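Local coordinates for protein xyloglucan-specific endo-beta-1,4-glucanase BoGH9A (Bacteroides ovatus, PDB 6DHT) that cuts the beta-1,4-glucan backbone of xyloglucan at internal linkages, releasing xyloglucan oligosaccharides, at residues D339-W344 and G376-G382; K174-N178 and T266-F271; I383-L387 and F400-K405. All blocks are in the same frame, centred on the assembly; numbering follows the deposited sequence.

How the interactions relate
All three interactions join parts of the (alpha/alpha)6 barrel of glycoside hydrolase family 9. Interaction 1 sits in the middle and supplies most ligands of a calcium ion that lies about 5 Å from the Thr266 side chain of interaction 2. The centres of interactions 1 and 2 are about 12 Å apart, and Asp270 OD1 packs against Glu341 CG at 3.3 Å. Interaction 3, its centre about 13 Å from that of interaction 1, continues along helix 379-386; there Phe343 CZ meets Trp386 CD1 at 3.9 Å. Interactions 2 and 3 stay about 12 Å apart at their nearest atoms. All three lie away from the predicted catalytic residues, although Tyr175 OH hydrogen-bonds OD2 of the predicted nucleophile Asp171.

Interaction 1. Residues D339-W344 and G376-G382; sequences DDEFFW and GNTFALG. With CA (calcium ion), chain C.
Asp340 faces Phe379 with CA atoms 4.8 Å apart and Trp344 faces Gly382 at 4.2 Å, so the first turn of helix 339-353 lies tight against the start of helix 379-386. The two helices belong to the (alpha/alpha)6 barrel of family 9, and a calcium site ties the first helix to the loop leading into the second. Asp340 and Glu341 each bind the calcium ion through both carboxylate oxygens; Gly376 O approaches from the other segment at 2.4 Å, and a water, Asp335 and His337 complete the shell. The CG of Asp340 sits between its backbone N and carbonyl carbon (chi1 50°), a turn that brings OD2 to both the metal and the N-H of Thr378. That bond, Thr378 N to Asp340 OD2, is 2.8 Å long and nearly straight at 166°, meeting the carboxylate on its anti side, 26° out of its plane. The CB of the same aspartate rests over the centre of the Phe379 ring, 3.5 Å from its centroid, while Phe379 turns its edge to Phe343 in an offset edge-to-face pair. Farther along, Trp344 lies against Leu381, and its NE1 hydrogen-bonds Glu348 OE2. Replacing Trp344 with an alanine would probably open a gap beside Leu381 and leave the carboxylate of Glu348 without this N-H. Leu381 CD1 stands over the six-membered ring of Trp344, 3.6 Å from its centroid.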
loop_
_atom_site.group_PDB
_atom_site.type_symbol
_atom_site.label_atom_id
_atom_site.label_comp_id
_atom_site.label_asym_id
_atom_site.label_seq_id
_atom_site.Cartn_x
_atom_site.Cartn_y
_atom_site.Cartn_z
ATOM N N ASP A 339 -11.551 9.118 -15.667
ATOM C CA ASP A 339 -11.138 8.321 -16.832
ATOM C C ASP A 339 -10.346 7.088 -16.409
ATOM O O ASP A 339 -10.532 5.997 -16.969
ATOM C CB ASP A 339 -10.276 9.137 -17.805
ATOM C CG ASP A 339 -11.096 10.083 -18.683
ATOM O OD1 ASP A 339 -12.343 10.027 -18.645
ATOM O OD2 ASP A 339 -10.477 10.871 -19.431
ATOM N N ASP A 340 -9.465 7.266 -15.426
ATOM C CA ASP A 340 -8.599 6.161 -14.993
ATOM C C ASP A 340 -9.374 5.050 -14.297
ATOM O O ASP A 340 -9.062 3.864 -14.459
ATOM C CB ASP A 340 -7.453 6.660 -14.106
ATOM C CG ASP A 340 -7.919 7.569 -12.974
ATOM O OD1 ASP A 340 -8.335 8.718 -13.247
ATOM O OD2 ASP A 340 -7.841 7.160 -11.792
ATOM N N GLU A 341 -10.412 5.413 -13.546
ATOM C CA GLU A 341 -11.268 4.431 -12.902
ATOM C C GLU A 341 -12.112 3.707 -13.976
ATOM O O GLU A 341 -12.339 2.507 -13.887
ATOM C CB GLU A 341 -12.152 5.092 -11.826
ATOM C CG GLU A 341 -11.400 5.544 -10.547
ATOM C CD GLU A 341 -10.689 6.879 -10.675
ATOM O OE1 GLU A 341 -10.804 7.545 -11.728
ATOM O OE2 GLU A 341 -9.990 7.280 -9.711
ATOM N N PHE A 342 -12.590 4.443 -14.980
ATOM C CA PHE A 342 -13.271 3.801 -16.102
ATOM C C PHE A 342 -12.316 2.814 -16.798
ATOM O O PHE A 342 -12.690 1.681 -17.097
ATOM C CB PHE A 342 -13.800 4.850 -17.100
ATOM C CG PHE A 342 -15.196 5.355 -16.789
ATOM C CD1 PHE A 342 -16.281 4.516 -16.915
ATOM C CD2 PHE A 342 -15.395 6.650 -16.378
ATOM C CE1 PHE A 342 -17.558 4.961 -16.646
ATOM C CE2 PHE A 342 -16.684 7.111 -16.108
ATOM C CZ PHE A 342 -17.759 6.248 -16.241
ATOM N N PHE A 343 -11.061 3.226 -16.981
ATOM C CA PHE A 343 -10.087 2.350 -17.646
ATOM C C PHE A 343 -9.846 1.083 -16.855
ATOM O O PHE A 343 -9.863 -0.028 -17.392
ATOM C CB PHE A 343 -8.768 3.070 -17.866
ATOM C CG PHE A 343 -7.694 2.197 -18.432
ATOM C CD1 PHE A 343 -7.769 1.793 -19.746
ATOM C CD2 PHE A 343 -6.603 1.794 -17.672
ATOM C CE1 PHE A 343 -6.797 1.003 -20.296
ATOM C CE2 PHE A 343 -5.628 1.001 -18.222
ATOM C CZ PHE A 343 -5.719 0.603 -19.539
ATOM N N TRP A 344 -9.614 1.245 -15.557
ATOM C CA TRP A 344 -9.347 0.085 -14.708
ATOM C C TRP A 344 -10.571 -0.844 -14.651
ATOM O O TRP A 344 -10.462 -2.057 -14.888
ATOM C CB TRP A 344 -8.861 0.527 -13.305
ATOM C CG TRP A 344 -8.646 -0.620 -12.380
ATOM C CD1 TRP A 344 -8.183 -1.857 -12.699
ATOM C CD2 TRP A 344 -8.947 -0.656 -10.976
ATOM N NE1 TRP A 344 -8.174 -2.675 -11.589
ATOM C CE2 TRP A 344 -8.613 -1.950 -10.512
ATOM C CE3 TRP A 344 -9.430 0.286 -10.063
ATOM C CZ2 TRP A 344 -8.792 -2.340 -9.187
ATOM C CZ3 TRP A 344 -9.598 -0.106 -8.733
ATOM C CH2 TRP A 344 -9.271 -1.408 -8.315
ATOM N N GLY A 376 -6.428 7.726 -6.257
ATOM C CA GLY A 376 -7.206 8.523 -7.190
ATOM C C GLY A 376 -6.722 8.415 -8.622
ATOM O O GLY A 376 -7.273 9.043 -9.526
ATOM N N ASN A 377 -5.688 7.613 -8.824
ATOM C CA ASN A 377 -5.091 7.420 -10.140
ATOM C C ASN A 377 -4.854 5.943 -10.381
ATOM O O ASN A 377 -3.773 5.399 -10.097
ATOM C CB ASN A 377 -3.781 8.179 -10.296
ATOM C CG ASN A 377 -3.135 7.940 -11.685
ATOM O OD1 ASN A 377 -3.749 7.347 -12.618
ATOM N ND2 ASN A 377 -1.890 8.391 -11.822
ATOM N N THR A 378 -5.875 5.301 -10.934
ATOM C CA THR A 378 -5.895 3.850 -11.035
ATOM C C THR A 378 -5.466 3.357 -12.418
ATOM O O THR A 378 -5.636 2.179 -12.735
ATOM C CB THR A 378 -7.276 3.289 -10.689
ATOM O OG1 THR A 378 -8.269 3.811 -11.588
ATOM C CG2 THR A 378 -7.667 3.678 -9.278
ATOM N N PHE A 379 -4.901 4.229 -13.251
ATOM C CA PHE A 379 -4.433 3.770 -14.575
ATOM C C PHE A 379 -3.512 2.574 -14.435
ATOM O O PHE A 379 -3.640 1.592 -15.170
ATOM C CB PHE A 379 -3.695 4.877 -15.331
ATOM C CG PHE A 379 -4.589 5.811 -16.137
ATOM C CD1 PHE A 379 -5.595 5.327 -16.962
ATOM C CD2 PHE A 379 -4.364 7.175 -16.110
ATOM C CE1 PHE A 379 -6.365 6.191 -17.717
ATOM C CE2 PHE A 379 -5.154 8.033 -16.849
ATOM C CZ PHE A 379 -6.148 7.527 -17.657
ATOM N N ALA A 380 -2.573 2.652 -13.506
ATOM C CA ALA A 380 -1.602 1.583 -13.369
ATOM C C ALA A 380 -2.238 0.233 -13.068
ATOM O O ALA A 380 -1.725 -0.800 -13.478
ATOM C CB ALA A 380 -0.572 1.946 -12.285
ATOM N N LEU A 381 -3.340 0.221 -12.343
ATOM C CA LEU A 381 -3.955 -1.039 -11.993
ATOM C C LEU A 381 -4.542 -1.679 -13.247
ATOM O O LEU A 381 -4.525 -2.885 -13.398
ATOM C CB LEU A 381 -5.031 -0.862 -10.922
ATOM C CG LEU A 381 -4.553 -0.319 -9.573
ATOM C CD1 LEU A 381 -5.721 -0.355 -8.594
ATOM C CD2 LEU A 381 -3.341 -1.051 -9.049
ATOM N N GLY A 382 -5.035 -0.836 -14.137
ATOM C CA GLY A 382 -5.510 -1.344 -15.412
ATOM C C GLY A 382 -4.360 -1.852 -16.256
ATOM O O GLY A 382 -4.456 -2.901 -16.922
HETATM CA CA CA C . -9.116 9.244 -10.992
HETATM O O HOH W 1 -7.847 11.351 -11.139
#

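Interaction 2. Residues K174-N178 and T266-F271; sequences KYIVN and TAALDF
Val177 and Ala267, their CA atoms 5.1 Å apart, are the closest CA pair between 174-178 and 266-271, where the first turn of helix 176-192 meets helix 265-281 in the (alpha/alpha)6 barrel of family 9. Val177 carries much of the contact. Its CB lies 3.8 Å from Asp270 OD2, and from there the side chain forks. One branch, CG1, is set anti to the backbone N (chi1 164°) and comes up to the same carboxylate oxygen, Asp270 OD2, at 3.5 Å. The other, CG2, also skirts Asp270 OD2 but reaches the backbone of the opposing helix as well, 3.7 Å from Ala267 N, and ends beside the OG1 of Thr266. Both methyls therefore pack along one carboxylate oxygen, so the touch is van der Waals rather than polar.

Ile176, one residue earlier, packs on the Ala267 methyl. Its CB faces Ala267 CB at 4.1 Å, and its CG2 presses closer still to that methyl while also touching the CB of Phe271 at longer range. Just before the helix, Tyr175 holds the N-cap position, and its OH is hydrogen-bonded to the amide N-H of Gly331; Ile176 pairs through its backbone with His238. The tightest approach made by Ile176 is to the peptide: its CG2 lies 3.5 Å from Ala267 O.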
loop_
_atom_site.group_PDB
_atom_site.type_symbol
_atom_site.label_atom_id
_atom_site.label_comp_id
_atom_site.label_asym_id
_atom_site.label_seq_id
_atom_site.Cartn_x
_atom_site.Cartn_y
_atom_site.Cartn_z
ATOM N N LYS A 174 -14.934 4.108 6.907
ATOM C CA LYS A 174 -14.689 3.074 5.890
ATOM C C LYS A 174 -15.034 3.671 4.546
ATOM O O LYS A 174 -16.152 4.149 4.358
ATOM C CB LYS A 174 -15.537 1.839 6.168
ATOM C CG LYS A 174 -15.363 1.319 7.589
ATOM C CD LYS A 174 -16.041 0.008 7.864
ATOM C CE LYS A 174 -17.529 0.070 7.582
ATOM N NZ LYS A 174 -18.243 -1.090 8.158
ATOM N N TYR A 175 -14.112 3.645 3.595
ATOM C CA TYR A 175 -14.247 4.382 2.344
ATOM C C TYR A 175 -14.109 3.447 1.147
ATOM O O TYR A 175 -13.120 2.704 1.048
ATOM C CB TYR A 175 -13.155 5.427 2.239
ATOM C CG TYR A 175 -13.024 6.391 3.421
ATOM C CD1 TYR A 175 -12.407 5.990 4.605
ATOM C CD2 TYR A 175 -13.467 7.722 3.349
ATOM C CE1 TYR A 175 -12.239 6.858 5.686
ATOM C CE2 TYR A 175 -13.312 8.591 4.426
ATOM C CZ TYR A 175 -12.697 8.162 5.590
ATOM O OH TYR A 175 -12.524 9.040 6.664
ATOM N N ILE A 176 -15.058 3.481 0.220
ATOM C CA ILE A 176 -15.050 2.569 -0.916
ATOM C C ILE A 176 -13.896 2.843 -1.895
ATOM O O ILE A 176 -13.242 1.910 -2.386
ATOM C CB ILE A 176 -16.410 2.633 -1.662
ATOM C CG1 ILE A 176 -17.524 1.946 -0.858
ATOM C CG2 ILE A 176 -16.296 1.954 -3.025
ATOM C CD1 ILE A 176 -17.378 0.438 -0.698
ATOM N N VAL A 177 -13.610 4.100 -2.177
ATOM C CA VAL A 177 -12.541 4.420 -3.114
ATOM C C VAL A 177 -11.226 3.877 -2.589
ATOM O O VAL A 177 -10.501 3.132 -3.293
ATOM C CB VAL A 177 -12.472 5.924 -3.391
ATOM C CG1 VAL A 177 -11.163 6.329 -4.042
ATOM C CG2 VAL A 177 -13.654 6.332 -4.266
ATOM N N ASN A 178 -10.895 4.216 -1.350
ATOM C CA ASN A 178 -9.583 3.863 -0.856
ATOM C C ASN A 178 -9.461 2.366 -0.620
ATOM O O ASN A 178 -8.416 1.770 -0.926
ATOM C CB ASN A 178 -9.284 4.622 0.426
ATOM C CG ASN A 178 -7.816 4.688 0.707
ATOM O OD1 ASN A 178 -7.024 4.954 -0.195
ATOM N ND2 ASN A 178 -7.434 4.399 1.938
ATOM N N THR A 266 -16.697 7.409 -8.852
ATOM C CA THR A 266 -15.421 6.763 -8.529
ATOM C C THR A 266 -15.630 5.581 -7.571
ATOM O O THR A 266 -15.021 4.528 -7.728
ATOM C CB THR A 266 -14.445 7.769 -7.951
ATOM O OG1 THR A 266 -15.116 8.549 -6.955
ATOM C CG2 THR A 266 -13.931 8.678 -9.041
ATOM N N ALA A 267 -16.507 5.725 -6.591
ATOM C CA ALA A 267 -16.856 4.578 -5.754
ATOM C C ALA A 267 -17.413 3.427 -6.573
ATOM O O ALA A 267 -17.041 2.260 -6.388
ATOM C CB ALA A 267 -17.836 4.982 -4.659
ATOM N N ALA A 268 -18.342 3.747 -7.469
ATOM C CA ALA A 268 -18.950 2.738 -8.294
ATOM C C ALA A 268 -17.912 2.026 -9.159
ATOM O O ALA A 268 -17.949 0.814 -9.286
ATOM C CB ALA A 268 -20.030 3.351 -9.166
ATOM N N LEU A 269 -17.006 2.802 -9.742
ATOM C CA LEU A 269 -16.000 2.217 -10.628
ATOM C C LEU A 269 -14.917 1.422 -9.881
ATOM O O LEU A 269 -14.534 0.347 -10.327
ATOM C CB LEU A 269 -15.373 3.283 -11.507
ATOM C CG LEU A 269 -16.347 3.838 -12.550
ATOM C CD1 LEU A 269 -15.772 5.054 -13.182
ATOM C CD2 LEU A 269 -16.653 2.791 -13.599
ATOM N N ASP A 270 -14.421 1.948 -8.764
ATOM C CA ASP A 270 -13.417 1.194 -7.999
ATOM C C ASP A 270 -14.057 -0.084 -7.436
ATOM O O ASP A 270 -13.444 -1.151 -7.418
ATOM C CB ASP A 270 -12.859 2.036 -6.879
ATOM C CG ASP A 270 -11.957 3.144 -7.377
ATOM O OD1 ASP A 270 -11.401 3.011 -8.483
ATOM O OD2 ASP A 270 -11.805 4.181 -6.677
ATOM N N PHE A 271 -15.330 -0.005 -7.029
ATOM C CA PHE A 271 -16.098 -1.186 -6.663
ATOM C C PHE A 271 -16.197 -2.176 -7.848
ATOM O O PHE A 271 -15.963 -3.380 -7.701
ATOM C CB PHE A 271 -17.513 -0.740 -6.206
ATOM C CG PHE A 271 -18.461 -1.856 -5.878
ATOM C CD1 PHE A 271 -19.107 -2.512 -6.890
ATOM C CD2 PHE A 271 -18.758 -2.205 -4.575
ATOM C CE1 PHE A 271 -20.021 -3.517 -6.631
ATOM C CE2 PHE A 271 -19.662 -3.215 -4.290
ATOM C CZ PHE A 271 -20.313 -3.875 -5.325
#

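Interaction 3. Residues I383-L387 and F400-K405; sequences IFAWL and FADSLK. With EDO (1,2-ethanediol), chain L.
Trp386 presents the face of its indole to the edge of Phe400, a T-shaped pair in the hairpin formed by helix 379-386 and the following helix 395-416 of the family 9 (alpha/alpha)6 barrel. The planes stand at 82°, almost perpendicular, and the centroids of the Trp386 six-membered ring and the Phe400 ring are 4.8 Å apart. Phe400 CG is anti to the backbone N (chi1 -176°), which swings the ring across to the tryptophan, where its CD2 and CE2 atoms do the touching; CE2 comes within 3.6 Å of Trp386 CE2. The indole is also held from outside this pair: NE1 is hydrogen-bonded to Ser347 OG, and Phe351 makes a second edge-to-face contact.

Next to the rings, Leu404 CD1 lies 3.7 Å from Trp386 CB, crossing that side chain at a slant, and its other methyl, CD2, reaches Ile383 CG1 more loosely. The helices run in opposite senses here, Ile383 facing Leu404 and Trp386 facing Ala401. Ala401 is small enough for the backbone to come near: its CB meets Trp386 O at 3.7 Å, while Leu387 CD2 packs on Ala401 O and on Lys405 CB. A 1,2-ethanediol, probably from the crystallisation liquor, sits between Leu387 and Asp402, and is also hydrogen-bonded to Arg398 NE; its O1 donates a hydrogen bond to Asp402 OD1 at 2.5 Å.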
loop_
_atom_site.group_PDB
_atom_site.type_symbol
_atom_site.label_atom_id
_atom_site.label_comp_id
_atom_site.label_asym_id
_atom_site.label_seq_id
_atom_site.Cartn_x
_atom_site.Cartn_y
_atom_site.Cartn_z
ATOM N N ILE A 383 -3.258 -1.102 -16.256
ATOM C CA ILE A 383 -2.069 -1.474 -17.009
ATOM C C ILE A 383 -1.544 -2.825 -16.513
ATOM O O ILE A 383 -1.209 -3.721 -17.323
ATOM C CB ILE A 383 -0.982 -0.383 -16.920
ATOM C CG1 ILE A 383 -1.431 0.842 -17.713
ATOM C CG2 ILE A 383 0.347 -0.885 -17.422
ATOM C CD1 ILE A 383 -0.562 2.055 -17.560
ATOM N N PHE A 384 -1.486 -3.009 -15.191
ATOM C CA PHE A 384 -0.965 -4.258 -14.670
ATOM C C PHE A 384 -1.799 -5.445 -15.172
ATOM O O PHE A 384 -1.258 -6.518 -15.472
ATOM C CB PHE A 384 -0.937 -4.285 -13.123
ATOM C CG PHE A 384 -0.065 -3.232 -12.454
ATOM C CD1 PHE A 384 0.993 -2.612 -13.087
ATOM C CD2 PHE A 384 -0.369 -2.848 -11.155
ATOM C CE1 PHE A 384 1.740 -1.653 -12.410
ATOM C CE2 PHE A 384 0.386 -1.911 -10.484
ATOM C CZ PHE A 384 1.432 -1.317 -11.113
ATOM N N ALA A 385 -3.111 -5.238 -15.267
ATOM C CA ALA A 385 -4.012 -6.282 -15.746
ATOM C C ALA A 385 -3.702 -6.652 -17.203
ATOM O O ALA A 385 -3.556 -7.818 -17.531
ATOM C CB ALA A 385 -5.438 -5.832 -15.596
ATOM N N TRP A 386 -3.553 -5.644 -18.058
ATOM C CA TRP A 386 -3.165 -5.880 -19.455
ATOM C C TRP A 386 -1.803 -6.567 -19.618
ATOM O O TRP A 386 -1.600 -7.305 -20.585
ATOM C CB TRP A 386 -3.176 -4.552 -20.228
ATOM C CG TRP A 386 -4.562 -4.133 -20.612
ATOM C CD1 TRP A 386 -5.366 -3.279 -19.956
ATOM C CD2 TRP A 386 -5.290 -4.565 -21.770
ATOM N NE1 TRP A 386 -6.579 -3.160 -20.604
ATOM C CE2 TRP A 386 -6.534 -3.929 -21.740
ATOM C CE3 TRP A 386 -4.996 -5.435 -22.834
ATOM C CZ2 TRP A 386 -7.505 -4.149 -22.718
ATOM C CZ3 TRP A 386 -5.950 -5.637 -23.808
ATOM C CH2 TRP A 386 -7.188 -4.998 -23.747
ATOM N N LEU A 387 -0.877 -6.340 -18.684
ATOM C CA LEU A 387 0.484 -6.875 -18.784
ATOM C C LEU A 387 0.633 -8.253 -18.141
ATOM O O LEU A 387 1.705 -8.846 -18.192
ATOM C CB LEU A 387 1.479 -5.918 -18.131
ATOM C CG LEU A 387 1.641 -4.555 -18.786
ATOM C CD1 LEU A 387 2.605 -3.737 -17.944
ATOM C CD2 LEU A 387 2.112 -4.627 -20.218
ATOM N N PHE A 400 -1.910 -3.575 -28.041
ATOM C CA PHE A 400 -2.268 -2.611 -27.021
ATOM C C PHE A 400 -1.399 -2.801 -25.770
ATOM O O PHE A 400 -0.807 -1.829 -25.265
ATOM C CB PHE A 400 -3.741 -2.732 -26.662
ATOM C CG PHE A 400 -4.204 -1.703 -25.668
ATOM C CD1 PHE A 400 -4.112 -0.360 -25.969
ATOM C CD2 PHE A 400 -4.742 -2.087 -24.463
ATOM C CE1 PHE A 400 -4.537 0.603 -25.058
ATOM C CE2 PHE A 400 -5.177 -1.135 -23.541
ATOM C CZ PHE A 400 -5.079 0.204 -23.842
ATOM N N ALA A 401 -1.325 -4.031 -25.267
ATOM C CA ALA A 401 -0.470 -4.322 -24.116
ATOM C C ALA A 401 0.965 -3.871 -24.373
ATOM O O ALA A 401 1.588 -3.239 -23.507
ATOM C CB ALA A 401 -0.510 -5.800 -23.764
ATOM N N ASP A 402 1.500 -4.179 -25.550
ATOM C CA ASP A 402 2.873 -3.797 -25.885
ATOM C C ASP A 402 3.065 -2.288 -25.789
ATOM O O ASP A 402 4.120 -1.831 -25.337
ATOM C CB ASP A 402 3.264 -4.257 -27.301
ATOM C CG ASP A 402 3.600 -5.733 -27.374
ATOM O OD1 ASP A 402 3.633 -6.404 -26.326
ATOM O OD2 ASP A 402 3.852 -6.224 -28.499
ATOM N N SER A 403 2.058 -1.513 -26.185
ATOM C CA SER A 403 2.156 -0.064 -26.123
ATOM C C SER A 403 2.201 0.393 -24.663
ATOM O O SER A 403 2.899 1.350 -24.328
ATOM C CB SER A 403 1.012 0.635 -26.881
ATOM O OG SER A 403 -0.250 0.501 -26.243
ATOM N N LEU A 404 1.492 -0.306 -23.787
ATOM C CA LEU A 404 1.491 0.057 -22.369
ATOM C C LEU A 404 2.813 -0.337 -21.743
ATOM O O LEU A 404 3.344 0.395 -20.883
ATOM C CB LEU A 404 0.351 -0.654 -21.649
ATOM C CG LEU A 404 -1.081 -0.349 -22.096
ATOM C CD1 LEU A 404 -2.090 -1.238 -21.391
ATOM C CD2 LEU A 404 -1.422 1.102 -21.874
ATOM N N LYS A 405 3.371 -1.467 -22.151
ATOM C CA LYS A 405 4.693 -1.877 -21.705
ATOM C C LYS A 405 5.722 -0.822 -22.072
ATOM O O LYS A 405 6.553 -0.429 -21.240
ATOM C CB LYS A 405 5.079 -3.215 -22.331
ATOM C CG LYS A 405 6.522 -3.653 -22.087
ATOM C CD LYS A 405 6.740 -5.053 -22.618
ATOM C CE LYS A 405 8.219 -5.388 -22.703
ATOM N NZ LYS A 405 8.447 -6.722 -23.301
HETATM C C1 EDO L . 3.127 -6.867 -23.358
HETATM O O1 EDO L . 2.524 -7.610 -24.426
HETATM C C2 EDO L . 3.030 -7.670 -22.066
HETATM O O2 EDO L . 4.034 -8.691 -22.075
#